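Local coordinates for protein 1A (Cricket paralysis virus, PDB 6C3R), which suppresses insect antiviral RNA interference by inactivating host AGO2 and by recruiting a cellular ubiquitin ligase complex that promotes AGO2 degradation, at residues A[124-129]-A[133-138]; A[60-65]-A[81-86]; A[26-31]-A[117-122]; A[37-42]-A[103-108]. One frame throughout, in Å; residues are numbered along the deposited sequence.

Contact 1. Residues A[124-129]-A[133-138]; sequences KLVSSN and RAFLRK
Val-126 and Phe-135 meet across the turn into the last helix, the valine in the loop before it and the phenylalanine nearly two turns along. Methyl CG2 of Val-126 lies 4.1 Å from CD2 of Phe-135, approaching the ring obliquely. It points there because CG2 stands anti to the carbonyl carbon, while CG1 takes the place anti to the backbone N (chi1 173°). Phe-135 has its CG anti to the backbone N as well (chi1 -174°), which carries the ring to the side of Val-126 and into a stack with Trp-119. In the first turn of helix 129-136, Arg-133 N donates to Asn-129 O over 2.9 Å, and CB of Arg-133 rests 3.6 Å from the same oxygen. The arginine chain then bends at chi3, and its guanidinium forms a salt bridge with Asp-130. Arg-133 is involved in inhibiting host stress granule formation. Ser-128, the N-cap, satisfies Glu-131 N through OG, and the Asn-129 O bond begins the helical pattern; Val-126 on Phe-135 adds a small apolar contact.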
loop_
_atom_site.group_PDB
_atom_site.type_symbol
_atom_site.label_atom_id
_atom_site.label_comp_id
_atom_site.label_asym_id
_atom_site.label_seq_id
_atom_site.Cartn_x
_atom_site.Cartn_y
_atom_site.Cartn_z
ATOM N N LYS A 124 3.768 12.676 -17.825
ATOM C CA LYS A 124 4.253 11.405 -18.389
ATOM C C LYS A 124 5.743 11.141 -18.176
ATOM O O LYS A 124 6.179 9.995 -18.206
ATOM C CB LYS A 124 3.991 11.334 -19.895
ATOM C CG LYS A 124 2.547 11.138 -20.292
ATOM C CD LYS A 124 2.436 10.849 -21.775
ATOM C CE LYS A 124 2.787 9.408 -22.100
ATOM N NZ LYS A 124 2.398 9.105 -23.502
ATOM N N LEU A 125 6.512 12.205 -17.999
ATOM C CA LEU A 125 7.954 12.116 -17.887
ATOM C C LEU A 125 8.492 12.034 -16.461
ATOM O O LEU A 125 9.712 11.941 -16.279
ATOM C CB LEU A 125 8.569 13.329 -18.583
ATOM C CG LEU A 125 8.214 13.465 -20.067
ATOM C CD1 LEU A 125 8.541 14.860 -20.572
ATOM C CD2 LEU A 125 8.924 12.376 -20.853
ATOM N N VAL A 126 7.605 12.066 -15.462
ATOM C CA VAL A 126 7.999 11.977 -14.042
ATOM C C VAL A 126 8.657 10.620 -13.824
ATOM O O VAL A 126 8.110 9.598 -14.243
ATOM C CB VAL A 126 6.789 12.191 -13.073
ATOM C CG1 VAL A 126 7.173 11.939 -11.623
ATOM C CG2 VAL A 126 6.234 13.603 -13.214
ATOM N N SER A 127 9.831 10.629 -13.196
ATOM C CA SER A 127 10.697 9.431 -13.048
ATOM C C SER A 127 11.030 9.027 -11.601
ATOM O O SER A 127 11.722 8.031 -11.395
ATOM C CB SER A 127 12.026 9.667 -13.787
ATOM O OG SER A 127 11.792 10.118 -15.102
ATOM N N SER A 128 10.575 9.797 -10.615
ATOM C CA SER A 128 10.868 9.504 -9.223
ATOM C C SER A 128 9.817 10.075 -8.282
ATOM O O SER A 128 9.001 10.898 -8.685
ATOM C CB SER A 128 12.243 10.067 -8.860
ATOM O OG SER A 128 12.213 11.470 -8.721
ATOM N N ASN A 129 9.848 9.627 -7.031
ATOM C CA ASN A 129 9.084 10.265 -5.951
ATOM C C ASN A 129 9.467 11.737 -5.781
ATOM O O ASN A 129 8.616 12.609 -5.629
ATOM C CB ASN A 129 9.317 9.541 -4.609
ATOM C CG ASN A 129 8.829 8.096 -4.614
ATOM O OD1 ASN A 129 8.049 7.695 -5.478
ATOM N ND2 ASN A 129 9.292 7.303 -3.640
ATOM N N ARG A 133 7.027 14.924 -6.197
ATOM C CA ARG A 133 6.724 15.876 -5.131
ATOM C C ARG A 133 6.919 17.320 -5.595
ATOM O O ARG A 133 6.120 18.193 -5.253
ATOM C CB ARG A 133 7.557 15.576 -3.874
ATOM C CG ARG A 133 7.357 16.574 -2.732
ATOM C CD ARG A 133 7.789 16.032 -1.367
ATOM N NE ARG A 133 9.174 15.527 -1.346
ATOM C CZ ARG A 133 9.551 14.238 -1.291
ATOM N NH1 ARG A 133 8.667 13.234 -1.241
ATOM N NH2 ARG A 133 10.849 13.939 -1.281
ATOM N N ALA A 134 7.963 17.563 -6.377
ATOM C CA ALA A 134 8.252 18.905 -6.870
ATOM C C ALA A 134 7.227 19.347 -7.907
ATOM O O ALA A 134 6.718 20.475 -7.869
ATOM C CB ALA A 134 9.656 18.955 -7.452
ATOM N N PHE A 135 6.928 18.430 -8.822
ATOM C CA PHE A 135 5.913 18.624 -9.852
ATOM C C PHE A 135 4.537 18.970 -9.301
ATOM O O PHE A 135 3.881 19.873 -9.821
ATOM C CB PHE A 135 5.803 17.376 -10.726
ATOM C CG PHE A 135 4.873 17.534 -11.902
ATOM C CD1 PHE A 135 5.123 18.493 -12.878
ATOM C CD2 PHE A 135 3.767 16.711 -12.046
ATOM C CE1 PHE A 135 4.280 18.636 -13.957
ATOM C CE2 PHE A 135 2.921 16.847 -13.125
ATOM C CZ PHE A 135 3.179 17.811 -14.089
ATOM N N LEU A 136 4.104 18.261 -8.271
ATOM C CA LEU A 136 2.790 18.515 -7.651
ATOM C C LEU A 136 2.746 19.546 -6.493
ATOM O O LEU A 136 1.669 19.775 -5.932
ATOM C CB LEU A 136 2.160 17.192 -7.189
ATOM C CG LEU A 136 1.962 16.103 -8.254
ATOM C CD1 LEU A 136 1.442 14.835 -7.585
ATOM C CD2 LEU A 136 1.033 16.552 -9.386
ATOM N N ARG A 137 3.874 20.172 -6.148
ATOM C CA ARG A 137 3.878 21.161 -5.060
ATOM C C ARG A 137 2.996 22.361 -5.383
ATOM O O ARG A 137 3.019 22.879 -6.501
ATOM C CB ARG A 137 5.282 21.660 -4.720
ATOM C CG ARG A 137 5.271 22.670 -3.574
ATOM C CD ARG A 137 6.576 22.745 -2.801
ATOM N NE ARG A 137 6.718 21.702 -1.776
ATOM C CZ ARG A 137 7.475 20.600 -1.859
ATOM N NH1 ARG A 137 8.213 20.332 -2.946
ATOM N NH2 ARG A 137 7.495 19.746 -0.833
ATOM N N LYS A 138 2.230 22.793 -4.386
ATOM C CA LYS A 138 1.277 23.877 -4.553
ATOM C C LYS A 138 1.959 25.233 -4.668
ATOM O O LYS A 138 2.097 25.962 -3.684
ATOM C CB LYS A 138 0.288 23.912 -3.390
ATOM C CG LYS A 138 -0.594 22.685 -3.281
ATOM C CD LYS A 138 -1.875 22.996 -2.519
ATOM C CE LYS A 138 -1.613 23.454 -1.091
ATOM N NZ LYS A 138 -2.876 23.842 -0.412
#

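Contact 2. Residues A[60-65]-A[81-86]; sequences EELRKL and KGLVWK
Leu-62 and Leu-83 are the nearest CA pair of the two segments, 6.7 Å apart, and their contacts are apolar. Methyl CD2 of Leu-62 meets CD2 of Leu-83 at 4.1 Å, the two side chains running at a slant to one another. The other methyl of Leu-83, CD1, packs against CB of Leu-65 at 4.2 Å, so a single branched side chain serves two positions one turn apart on the facing helix. Helices 53-70 and 77-90 form an antiparallel helical hairpin here; the axes of the short segments approach to 9.5 Å, their N-to-C directions at 156°. A second kind of contact sets a methyl against the backbone and CB of Lys-86: CD1 of Leu-62 lies 3.7 Å from C of Lys-86 and 4.0 Å from its CB. Leucine suits these sites because its forked end can touch two neighbours at once. As for polar groups, the Lys-86 chain, extended beyond CG, leads away from the interface and delivers NZ to the hydroxyl of Tyr-97 of the second subunit. Arg-63, turned from this interface, hydrogen-bonds through NE to Leu-105 O of strand 104-108.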
loop_
_atom_site.group_PDB
_atom_site.type_symbol
_atom_site.label_atom_id
_atom_site.label_comp_id
_atom_site.label_asym_id
_atom_site.label_seq_id
_atom_site.Cartn_x
_atom_site.Cartn_y
_atom_site.Cartn_z
ATOM N N GLU A 60 -10.431 5.760 -3.262
ATOM C CA GLU A 60 -11.689 5.947 -4.022
ATOM C C GLU A 60 -12.256 7.363 -3.880
ATOM O O GLU A 60 -12.756 7.933 -4.828
ATOM C CB GLU A 60 -12.751 4.950 -3.545
ATOM C CG GLU A 60 -12.398 3.482 -3.751
ATOM C CD GLU A 60 -13.284 2.507 -2.952
ATOM O OE1 GLU A 60 -14.355 2.929 -2.402
ATOM O OE2 GLU A 60 -12.901 1.300 -2.891
ATOM N N GLU A 61 -12.203 7.886 -2.661
ATOM C CA GLU A 61 -12.689 9.226 -2.322
ATOM C C GLU A 61 -11.931 10.295 -3.125
ATOM O O GLU A 61 -12.537 11.207 -3.722
ATOM C CB GLU A 61 -12.526 9.444 -0.813
ATOM C CG GLU A 61 -13.130 10.730 -0.284
ATOM C CD GLU A 61 -12.584 11.154 1.075
ATOM O OE1 GLU A 61 -13.399 11.487 1.974
ATOM O OE2 GLU A 61 -11.344 11.176 1.264
ATOM N N LEU A 62 -10.611 10.146 -3.157
ATOM C CA LEU A 62 -9.727 11.043 -3.863
ATOM C C LEU A 62 -9.835 10.951 -5.388
ATOM O O LEU A 62 -9.810 11.977 -6.068
ATOM C CB LEU A 62 -8.275 10.789 -3.426
ATOM C CG LEU A 62 -7.893 11.219 -2.011
ATOM C CD1 LEU A 62 -6.507 10.748 -1.644
ATOM C CD2 LEU A 62 -7.989 12.719 -1.867
ATOM N N ARG A 63 -9.929 9.739 -5.937
ATOM C CA ARG A 63 -10.174 9.595 -7.371
ATOM C C ARG A 63 -11.459 10.339 -7.752
ATOM O O ARG A 63 -11.510 11.004 -8.791
ATOM C CB ARG A 63 -10.272 8.124 -7.787
ATOM C CG ARG A 63 -10.493 7.921 -9.285
ATOM C CD ARG A 63 -10.801 6.480 -9.664
ATOM N NE ARG A 63 -9.697 5.589 -9.315
ATOM C CZ ARG A 63 -9.676 4.686 -8.327
ATOM N NH1 ARG A 63 -10.711 4.462 -7.528
ATOM N NH2 ARG A 63 -8.582 3.969 -8.153
ATOM N N LYS A 64 -12.476 10.242 -6.900
ATOM C CA LYS A 64 -13.767 10.869 -7.156
ATOM C C LYS A 64 -13.639 12.394 -7.175
ATOM O O LYS A 64 -14.126 13.060 -8.071
ATOM C CB LYS A 64 -14.755 10.423 -6.096
ATOM C CG LYS A 64 -16.203 10.517 -6.515
ATOM C CD LYS A 64 -17.110 10.156 -5.355
ATOM C CE LYS A 64 -18.580 10.163 -5.756
ATOM N NZ LYS A 64 -19.498 10.101 -4.570
ATOM N N LEU A 65 -12.945 12.937 -6.185
ATOM C CA LEU A 65 -12.741 14.369 -6.086
ATOM C C LEU A 65 -11.900 14.890 -7.213
ATOM O O LEU A 65 -12.168 15.984 -7.699
ATOM C CB LEU A 65 -12.063 14.735 -4.753
ATOM C CG LEU A 65 -12.958 14.598 -3.525
ATOM C CD1 LEU A 65 -12.116 14.566 -2.254
ATOM C CD2 LEU A 65 -13.980 15.725 -3.482
ATOM N N LYS A 81 -4.014 19.907 -7.827
ATOM C CA LYS A 81 -2.760 19.178 -7.775
ATOM C C LYS A 81 -2.473 18.582 -6.430
ATOM O O LYS A 81 -1.941 17.479 -6.356
ATOM C CB LYS A 81 -1.601 20.060 -8.155
ATOM C CG LYS A 81 -1.429 20.200 -9.659
ATOM C CD LYS A 81 -0.628 21.444 -10.000
ATOM C CE LYS A 81 0.760 21.444 -9.392
ATOM N NZ LYS A 81 1.310 22.831 -9.430
ATOM N N GLY A 82 -2.799 19.307 -5.364
ATOM C CA GLY A 82 -2.635 18.778 -4.015
ATOM C C GLY A 82 -3.450 17.516 -3.790
ATOM O O GLY A 82 -3.003 16.627 -3.087
ATOM N N LEU A 83 -4.644 17.431 -4.378
ATOM C CA LEU A 83 -5.445 16.207 -4.311
ATOM C C LEU A 83 -4.741 15.061 -5.028
ATOM O O LEU A 83 -4.664 13.962 -4.526
ATOM C CB LEU A 83 -6.827 16.394 -4.944
ATOM C CG LEU A 83 -7.878 17.285 -4.282
ATOM C CD1 LEU A 83 -9.014 17.579 -5.241
ATOM C CD2 LEU A 83 -8.400 16.625 -3.025
ATOM N N VAL A 84 -4.201 15.330 -6.195
ATOM C CA VAL A 84 -3.429 14.317 -6.888
ATOM C C VAL A 84 -2.261 13.849 -6.016
ATOM O O VAL A 84 -1.955 12.678 -5.959
ATOM C CB VAL A 84 -2.937 14.820 -8.265
ATOM C CG1 VAL A 84 -2.073 13.778 -8.933
ATOM C CG2 VAL A 84 -4.130 15.140 -9.153
ATOM N N TRP A 85 -1.603 14.790 -5.365
ATOM C CA TRP A 85 -0.472 14.487 -4.494
ATOM C C TRP A 85 -0.868 13.577 -3.323
ATOM O O TRP A 85 -0.157 12.643 -2.994
ATOM C CB TRP A 85 0.176 15.796 -4.006
ATOM C CG TRP A 85 1.226 15.567 -2.966
ATOM C CD1 TRP A 85 1.222 16.026 -1.677
ATOM C CD2 TRP A 85 2.415 14.786 -3.117
ATOM N NE1 TRP A 85 2.330 15.574 -1.021
ATOM C CE2 TRP A 85 3.088 14.819 -1.879
ATOM C CE3 TRP A 85 2.980 14.061 -4.181
ATOM C CZ2 TRP A 85 4.306 14.152 -1.673
ATOM C CZ3 TRP A 85 4.183 13.398 -3.982
ATOM C CH2 TRP A 85 4.835 13.448 -2.737
ATOM N N LYS A 86 -2.007 13.862 -2.711
ATOM C CA LYS A 86 -2.576 12.978 -1.682
ATOM C C LYS A 86 -2.930 11.580 -2.178
ATOM O O LYS A 86 -2.775 10.614 -1.442
ATOM C CB LYS A 86 -3.810 13.588 -1.077
ATOM C CG LYS A 86 -3.514 14.707 -0.119
ATOM C CD LYS A 86 -4.776 15.529 0.056
ATOM C CE LYS A 86 -4.669 16.500 1.203
ATOM N NZ LYS A 86 -5.720 17.541 1.015
#

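Contact 3. Residues A[26-31]-A[117-122]; sequences CTFYVQ and LDWFQQ
Strand 26-30 faces the opening turns of helix 117-123 with the CA atoms of Phe-28 and Phe-120 8.7 Å apart, a gap filled by aromatic rings. Phe-120 drives its edge into one face of Phe-28: CE1 of Phe-120 sits 3.5 Å above the plane, over the ring centre. The centroids are 4.9 Å apart and the planes stand at 89°, a T-shaped pair. The CB atoms of both phenylalanines point across, and CG anti to the carbonyl carbon in each then sets where the rings meet. In Trp-119, CG anti to the backbone N (chi1 -170°) brings the six-membered ring round, edge on, until CZ3 is 4.2 Å from CE2 of Phe-28; the same indole lays CE3 over a face of Phe-120. Trp-123, edge-to-face with Phe-28, and Phe-113, against Phe-120, extend the cluster. No hydrogen bond crosses between the two segments; the contact rests on dispersion and on the weak electrostatic pull of ring hydrogens on a pi face, which favours the perpendicular setting in a buried core.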
loop_
_atom_site.group_PDB
_atom_site.type_symbol
_atom_site.label_atom_id
_atom_site.label_comp_id
_atom_site.label_asym_id
_atom_site.label_seq_id
_atom_site.Cartn_x
_atom_site.Cartn_y
_atom_site.Cartn_z
ATOM N N CYS A 26 1.258 5.572 -12.091
ATOM C CA CYS A 26 -0.055 6.162 -12.161
ATOM C C CYS A 26 -0.329 6.619 -13.579
ATOM O O CYS A 26 0.540 7.225 -14.219
ATOM C CB CYS A 26 -0.173 7.346 -11.196
ATOM S SG CYS A 26 -1.874 7.889 -10.938
ATOM N N THR A 27 -1.541 6.340 -14.055
ATOM C CA THR A 27 -1.996 6.791 -15.362
ATOM C C THR A 27 -3.351 7.530 -15.254
ATOM O O THR A 27 -4.149 7.261 -14.351
ATOM C CB THR A 27 -2.068 5.601 -16.358
ATOM O OG1 THR A 27 -2.376 6.087 -17.665
ATOM C CG2 THR A 27 -3.123 4.569 -15.963
ATOM N N PHE A 28 -3.588 8.448 -16.186
ATOM C CA PHE A 28 -4.846 9.188 -16.266
ATOM C C PHE A 28 -5.660 8.658 -17.435
ATOM O O PHE A 28 -5.089 8.311 -18.466
ATOM C CB PHE A 28 -4.610 10.681 -16.536
ATOM C CG PHE A 28 -4.400 11.507 -15.320
ATOM C CD1 PHE A 28 -5.484 12.010 -14.615
ATOM C CD2 PHE A 28 -3.117 11.846 -14.907
ATOM C CE1 PHE A 28 -5.300 12.813 -13.498
ATOM C CE2 PHE A 28 -2.929 12.648 -13.789
ATOM C CZ PHE A 28 -4.026 13.125 -13.079
ATOM N N TYR A 29 -6.987 8.628 -17.272
ATOM C CA TYR A 29 -7.927 8.378 -18.365
ATOM C C TYR A 29 -8.720 9.646 -18.519
ATOM O O TYR A 29 -8.830 10.412 -17.565
ATOM C CB TYR A 29 -8.885 7.238 -18.034
ATOM C CG TYR A 29 -8.343 5.818 -18.073
ATOM C CD1 TYR A 29 -6.996 5.533 -18.335
ATOM C CD2 TYR A 29 -9.199 4.742 -17.811
ATOM C CE1 TYR A 29 -6.529 4.228 -18.361
ATOM C CE2 TYR A 29 -8.743 3.429 -17.819
ATOM C CZ TYR A 29 -7.408 3.176 -18.098
ATOM O OH TYR A 29 -6.947 1.876 -18.093
ATOM N N VAL A 30 -9.277 9.858 -19.712
ATOM C CA VAL A 30 -10.015 11.084 -20.045
ATOM C C VAL A 30 -11.438 10.764 -20.511
ATOM O O VAL A 30 -11.663 10.431 -21.672
ATOM C CB VAL A 30 -9.282 11.896 -21.124
ATOM C CG1 VAL A 30 -10.082 13.127 -21.510
ATOM C CG2 VAL A 30 -7.896 12.294 -20.637
ATOM N N GLN A 31 -12.402 10.896 -19.608
ATOM C CA GLN A 31 -13.769 10.467 -19.867
ATOM C C GLN A 31 -14.788 11.480 -19.381
ATOM O O GLN A 31 -14.612 12.096 -18.325
ATOM C CB GLN A 31 -14.012 9.166 -19.139
ATOM C CG GLN A 31 -12.945 8.112 -19.359
ATOM C CD GLN A 31 -13.236 6.865 -18.581
ATOM O OE1 GLN A 31 -14.023 6.888 -17.640
ATOM N NE2 GLN A 31 -12.601 5.761 -18.967
ATOM N N LEU A 117 -2.892 20.507 -21.547
ATOM C CA LEU A 117 -2.115 19.577 -22.374
ATOM C C LEU A 117 -0.628 19.516 -22.014
ATOM O O LEU A 117 -0.055 18.447 -21.852
ATOM C CB LEU A 117 -2.268 19.948 -23.850
ATOM C CG LEU A 117 -3.682 19.789 -24.418
ATOM C CD1 LEU A 117 -3.780 20.515 -25.740
ATOM C CD2 LEU A 117 -4.064 18.327 -24.589
ATOM N N ASP A 118 -0.007 20.672 -21.882
ATOM C CA ASP A 118 1.400 20.727 -21.517
ATOM C C ASP A 118 1.627 20.018 -20.196
ATOM O O ASP A 118 2.542 19.207 -20.085
ATOM C CB ASP A 118 1.901 22.171 -21.437
ATOM C CG ASP A 118 2.001 22.833 -22.806
ATOM O OD1 ASP A 118 2.255 22.122 -23.808
ATOM O OD2 ASP A 118 1.832 24.075 -22.889
ATOM N N TRP A 119 0.767 20.291 -19.217
ATOM C CA TRP A 119 0.881 19.668 -17.896
ATOM C C TRP A 119 0.806 18.136 -17.972
ATOM O O TRP A 119 1.605 17.465 -17.349
ATOM C CB TRP A 119 -0.175 20.231 -16.939
ATOM C CG TRP A 119 0.030 19.812 -15.526
ATOM C CD1 TRP A 119 0.687 20.498 -14.558
ATOM C CD2 TRP A 119 -0.430 18.595 -14.915
ATOM N NE1 TRP A 119 0.679 19.788 -13.387
ATOM C CE2 TRP A 119 0.005 18.616 -13.576
ATOM C CE3 TRP A 119 -1.149 17.477 -15.383
ATOM C CZ2 TRP A 119 -0.265 17.587 -12.696
ATOM C CZ3 TRP A 119 -1.418 16.450 -14.509
ATOM C CH2 TRP A 119 -0.978 16.504 -13.179
ATOM N N PHE A 120 -0.145 17.599 -18.726
ATOM C CA PHE A 120 -0.281 16.138 -18.881
ATOM C C PHE A 120 0.858 15.483 -19.652
ATOM O O PHE A 120 1.129 14.303 -19.484
ATOM C CB PHE A 120 -1.625 15.758 -19.527
ATOM C CG PHE A 120 -2.748 15.788 -18.557
ATOM C CD1 PHE A 120 -2.886 14.775 -17.625
ATOM C CD2 PHE A 120 -3.619 16.863 -18.514
ATOM C CE1 PHE A 120 -3.896 14.821 -16.686
ATOM C CE2 PHE A 120 -4.628 16.911 -17.585
ATOM C CZ PHE A 120 -4.767 15.893 -16.669
ATOM N N GLN A 121 1.489 16.268 -20.515
ATOM C CA GLN A 121 2.679 15.845 -21.242
ATOM C C GLN A 121 3.895 15.729 -20.279
ATOM O O GLN A 121 4.688 14.779 -20.379
ATOM C CB GLN A 121 2.926 16.825 -22.402
ATOM C CG GLN A 121 3.815 16.284 -23.500
ATOM C CD GLN A 121 3.149 15.190 -24.311
ATOM O OE1 GLN A 121 2.319 15.469 -25.179
ATOM N NE2 GLN A 121 3.542 13.929 -24.057
ATOM N N GLN A 122 4.016 16.664 -19.331
ATOM C CA GLN A 122 5.049 16.563 -18.312
ATOM C C GLN A 122 4.789 15.461 -17.300
ATOM O O GLN A 122 5.709 14.721 -16.942
ATOM C CB GLN A 122 5.244 17.857 -17.572
ATOM C CG GLN A 122 6.353 17.787 -16.507
ATOM C CD GLN A 122 7.723 17.250 -16.981
ATOM O OE1 GLN A 122 8.062 17.293 -18.174
ATOM N NE2 GLN A 122 8.526 16.762 -16.021
#

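Contact 4. Residues A[37-42]-A[103-108]; sequences LDLESE and NGLLIV
Leu-39 spreads its two methyls over neighbouring side chains of strand 104-108. CD2 of Leu-39 touches CD2 of Leu-105 at 3.8 Å, and CD1 meets CD1 of Ile-107 at an equal 3.8 Å. The two encounters differ in direction: Leu-39 crosses Leu-105 at about a right angle, whereas it and Ile-107 reach toward each other tip to tip. The same methyl of Leu-105 lies 4.1 Å from CD1 of Leu-39, so it nestles against the fork rather than one prong. Leu-105 turns its CG anti to the backbone N (chi1 179°), and Ile-107 keeps CG1 beside its N, bringing its longer branch out to the leucine. Residues 105 and 107 alternate with Leu-106, whose CB points from the opposite face of the strand and whose side chain packs on helices 53-70 and 77-90.

Further out, a type I beta turn from Leu-37 to Glu-40, closed by Glu-40 N to Leu-37 O at 3.2 Å, places Leu-39 at its third position, with CB toward the strand. Ser-41 OG hydrogen-bonds to Glu-60, tying the loop to helix 53-70. Glu-42 joins an antiparallel pairing with a strand of the second subunit. The loop between strands 26-30 and 42-45 thus packs by Leu-39 on the side of strand 104-108 turned from those helices, beside the second subunit, whose Phe-49 packs on Leu-39 and Leu-105.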
loop_
_atom_site.group_PDB
_atom_site.type_symbol
_atom_site.label_atom_id
_atom_site.label_comp_id
_atom_site.label_asym_id
_atom_site.label_seq_id
_atom_site.Cartn_x
_atom_site.Cartn_y
_atom_site.Cartn_z
ATOM N N LEU A 37 -18.321 3.870 -9.834
ATOM C CA LEU A 37 -18.788 2.817 -8.943
ATOM C C LEU A 37 -18.166 1.473 -9.322
ATOM O O LEU A 37 -17.927 0.650 -8.447
ATOM C CB LEU A 37 -20.325 2.763 -8.923
ATOM C CG LEU A 37 -20.975 2.726 -7.536
ATOM C CD1 LEU A 37 -20.405 3.777 -6.589
ATOM C CD2 LEU A 37 -22.481 2.909 -7.672
ATOM N N ASP A 38 -17.856 1.272 -10.606
ATOM C CA ASP A 38 -17.096 0.082 -11.055
ATOM C C ASP A 38 -15.654 0.052 -10.523
ATOM O O ASP A 38 -15.017 -1.017 -10.496
ATOM C CB ASP A 38 -17.053 -0.028 -12.589
ATOM C CG ASP A 38 -18.434 -0.145 -13.221
ATOM O OD1 ASP A 38 -19.442 -0.365 -12.497
ATOM O OD2 ASP A 38 -18.510 -0.006 -14.460
ATOM N N LEU A 39 -15.136 1.221 -10.124
ATOM C CA LEU A 39 -13.808 1.335 -9.513
ATOM C C LEU A 39 -13.799 1.322 -7.972
ATOM O O LEU A 39 -12.749 1.579 -7.366
ATOM C CB LEU A 39 -13.131 2.603 -10.036
ATOM C CG LEU A 39 -12.945 2.685 -11.547
ATOM C CD1 LEU A 39 -12.449 4.065 -11.928
ATOM C CD2 LEU A 39 -11.985 1.621 -12.053
ATOM N N GLU A 40 -14.937 1.007 -7.342
ATOM C CA GLU A 40 -15.034 0.937 -5.876
ATOM C C GLU A 40 -15.039 -0.505 -5.335
ATOM O O GLU A 40 -15.106 -1.481 -6.090
ATOM C CB GLU A 40 -16.248 1.745 -5.377
ATOM C CG GLU A 40 -15.984 3.252 -5.422
ATOM C CD GLU A 40 -17.140 4.116 -4.924
ATOM O OE1 GLU A 40 -18.023 3.606 -4.197
ATOM O OE2 GLU A 40 -17.150 5.327 -5.261
ATOM N N SER A 41 -14.935 -0.607 -4.013
ATOM C CA SER A 41 -14.939 -1.877 -3.292
ATOM C C SER A 41 -15.952 -1.790 -2.180
ATOM O O SER A 41 -16.423 -0.700 -1.861
ATOM C CB SER A 41 -13.567 -2.119 -2.659
ATOM O OG SER A 41 -13.351 -1.256 -1.549
ATOM N N GLU A 42 -16.283 -2.934 -1.593
ATOM C CA GLU A 42 -16.991 -2.968 -0.313
ATOM C C GLU A 42 -16.028 -3.641 0.636
ATOM O O GLU A 42 -15.588 -4.744 0.353
ATOM C CB GLU A 42 -18.324 -3.732 -0.403
ATOM C CG GLU A 42 -19.297 -3.354 0.719
ATOM C CD GLU A 42 -20.566 -4.202 0.771
ATOM O OE1 GLU A 42 -20.487 -5.443 0.646
ATOM O OE2 GLU A 42 -21.657 -3.622 0.971
ATOM N N ASN A 103 -0.048 0.363 -11.991
ATOM C CA ASN A 103 -0.299 1.820 -12.067
ATOM C C ASN A 103 -1.629 2.236 -11.423
ATOM O O ASN A 103 -2.667 1.665 -11.732
ATOM C CB ASN A 103 -0.313 2.296 -13.532
ATOM C CG ASN A 103 1.080 2.391 -14.155
ATOM O OD1 ASN A 103 1.641 3.486 -14.275
ATOM N ND2 ASN A 103 1.630 1.248 -14.594
ATOM N N GLY A 104 -1.609 3.257 -10.565
ATOM C CA GLY A 104 -2.839 3.805 -9.991
ATOM C C GLY A 104 -3.682 4.445 -11.072
ATOM O O GLY A 104 -3.144 4.964 -12.037
ATOM N N LEU A 105 -5.005 4.412 -10.919
ATOM C CA LEU A 105 -5.900 4.947 -11.939
ATOM C C LEU A 105 -6.569 6.238 -11.497
ATOM O O LEU A 105 -7.179 6.283 -10.423
ATOM C CB LEU A 105 -6.958 3.916 -12.290
ATOM C CG LEU A 105 -8.007 4.303 -13.336
ATOM C CD1 LEU A 105 -7.364 4.864 -14.593
ATOM C CD2 LEU A 105 -8.851 3.090 -13.708
ATOM N N LEU A 106 -6.448 7.275 -12.330
ATOM C CA LEU A 106 -7.163 8.533 -12.150
ATOM C C LEU A 106 -7.886 8.935 -13.401
ATOM O O LEU A 106 -7.472 8.590 -14.495
ATOM C CB LEU A 106 -6.214 9.660 -11.760
ATOM C CG LEU A 106 -5.682 9.530 -10.336
ATOM C CD1 LEU A 106 -4.503 10.473 -10.123
ATOM C CD2 LEU A 106 -6.748 9.780 -9.293
ATOM N N ILE A 107 -8.959 9.708 -13.219
ATOM C CA ILE A 107 -9.821 10.119 -14.321
ATOM C C ILE A 107 -10.101 11.601 -14.245
ATOM O O ILE A 107 -10.390 12.144 -13.189
ATOM C CB ILE A 107 -11.168 9.347 -14.328
ATOM C CG1 ILE A 107 -10.897 7.858 -14.219
ATOM C CG2 ILE A 107 -11.972 9.679 -15.584
ATOM C CD1 ILE A 107 -12.115 6.988 -14.336
ATOM N N VAL A 108 -10.100 12.225 -15.405
ATOM C CA VAL A 108 -10.251 13.661 -15.532
ATOM C C VAL A 108 -11.209 13.886 -16.700
ATOM O O VAL A 108 -11.222 13.095 -17.622
ATOM C CB VAL A 108 -8.816 14.265 -15.708
ATOM C CG1 VAL A 108 -8.629 15.073 -16.984
ATOM C CG2 VAL A 108 -8.428 15.065 -14.481
#

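In the fold
Contact 3 opens first along the chain, at strand 26-30; contact 4 is nested within its loop, contact 2 within that of contact 4, and contact 1 follows all three near the C-terminus. Strands 26-30 and 104-108 are parallel neighbours in one sheet, which joins contacts 3 and 4 although their centres are 16 Å apart. Contacts 2 and 4, 11 Å apart, meet through Arg-63 and Glu-60, and both touch the second subunit. Helix 129-136 of contact 1 lies against helices 77-90 and 117-123. Contacts 1 and 4 have centres 21 Å apart on opposite sides of the chain's centre. No other chain of the assembly touches contact 1, though the side chains of Arg-133 and Lys-86 of contact 2 are about 11 Å apart.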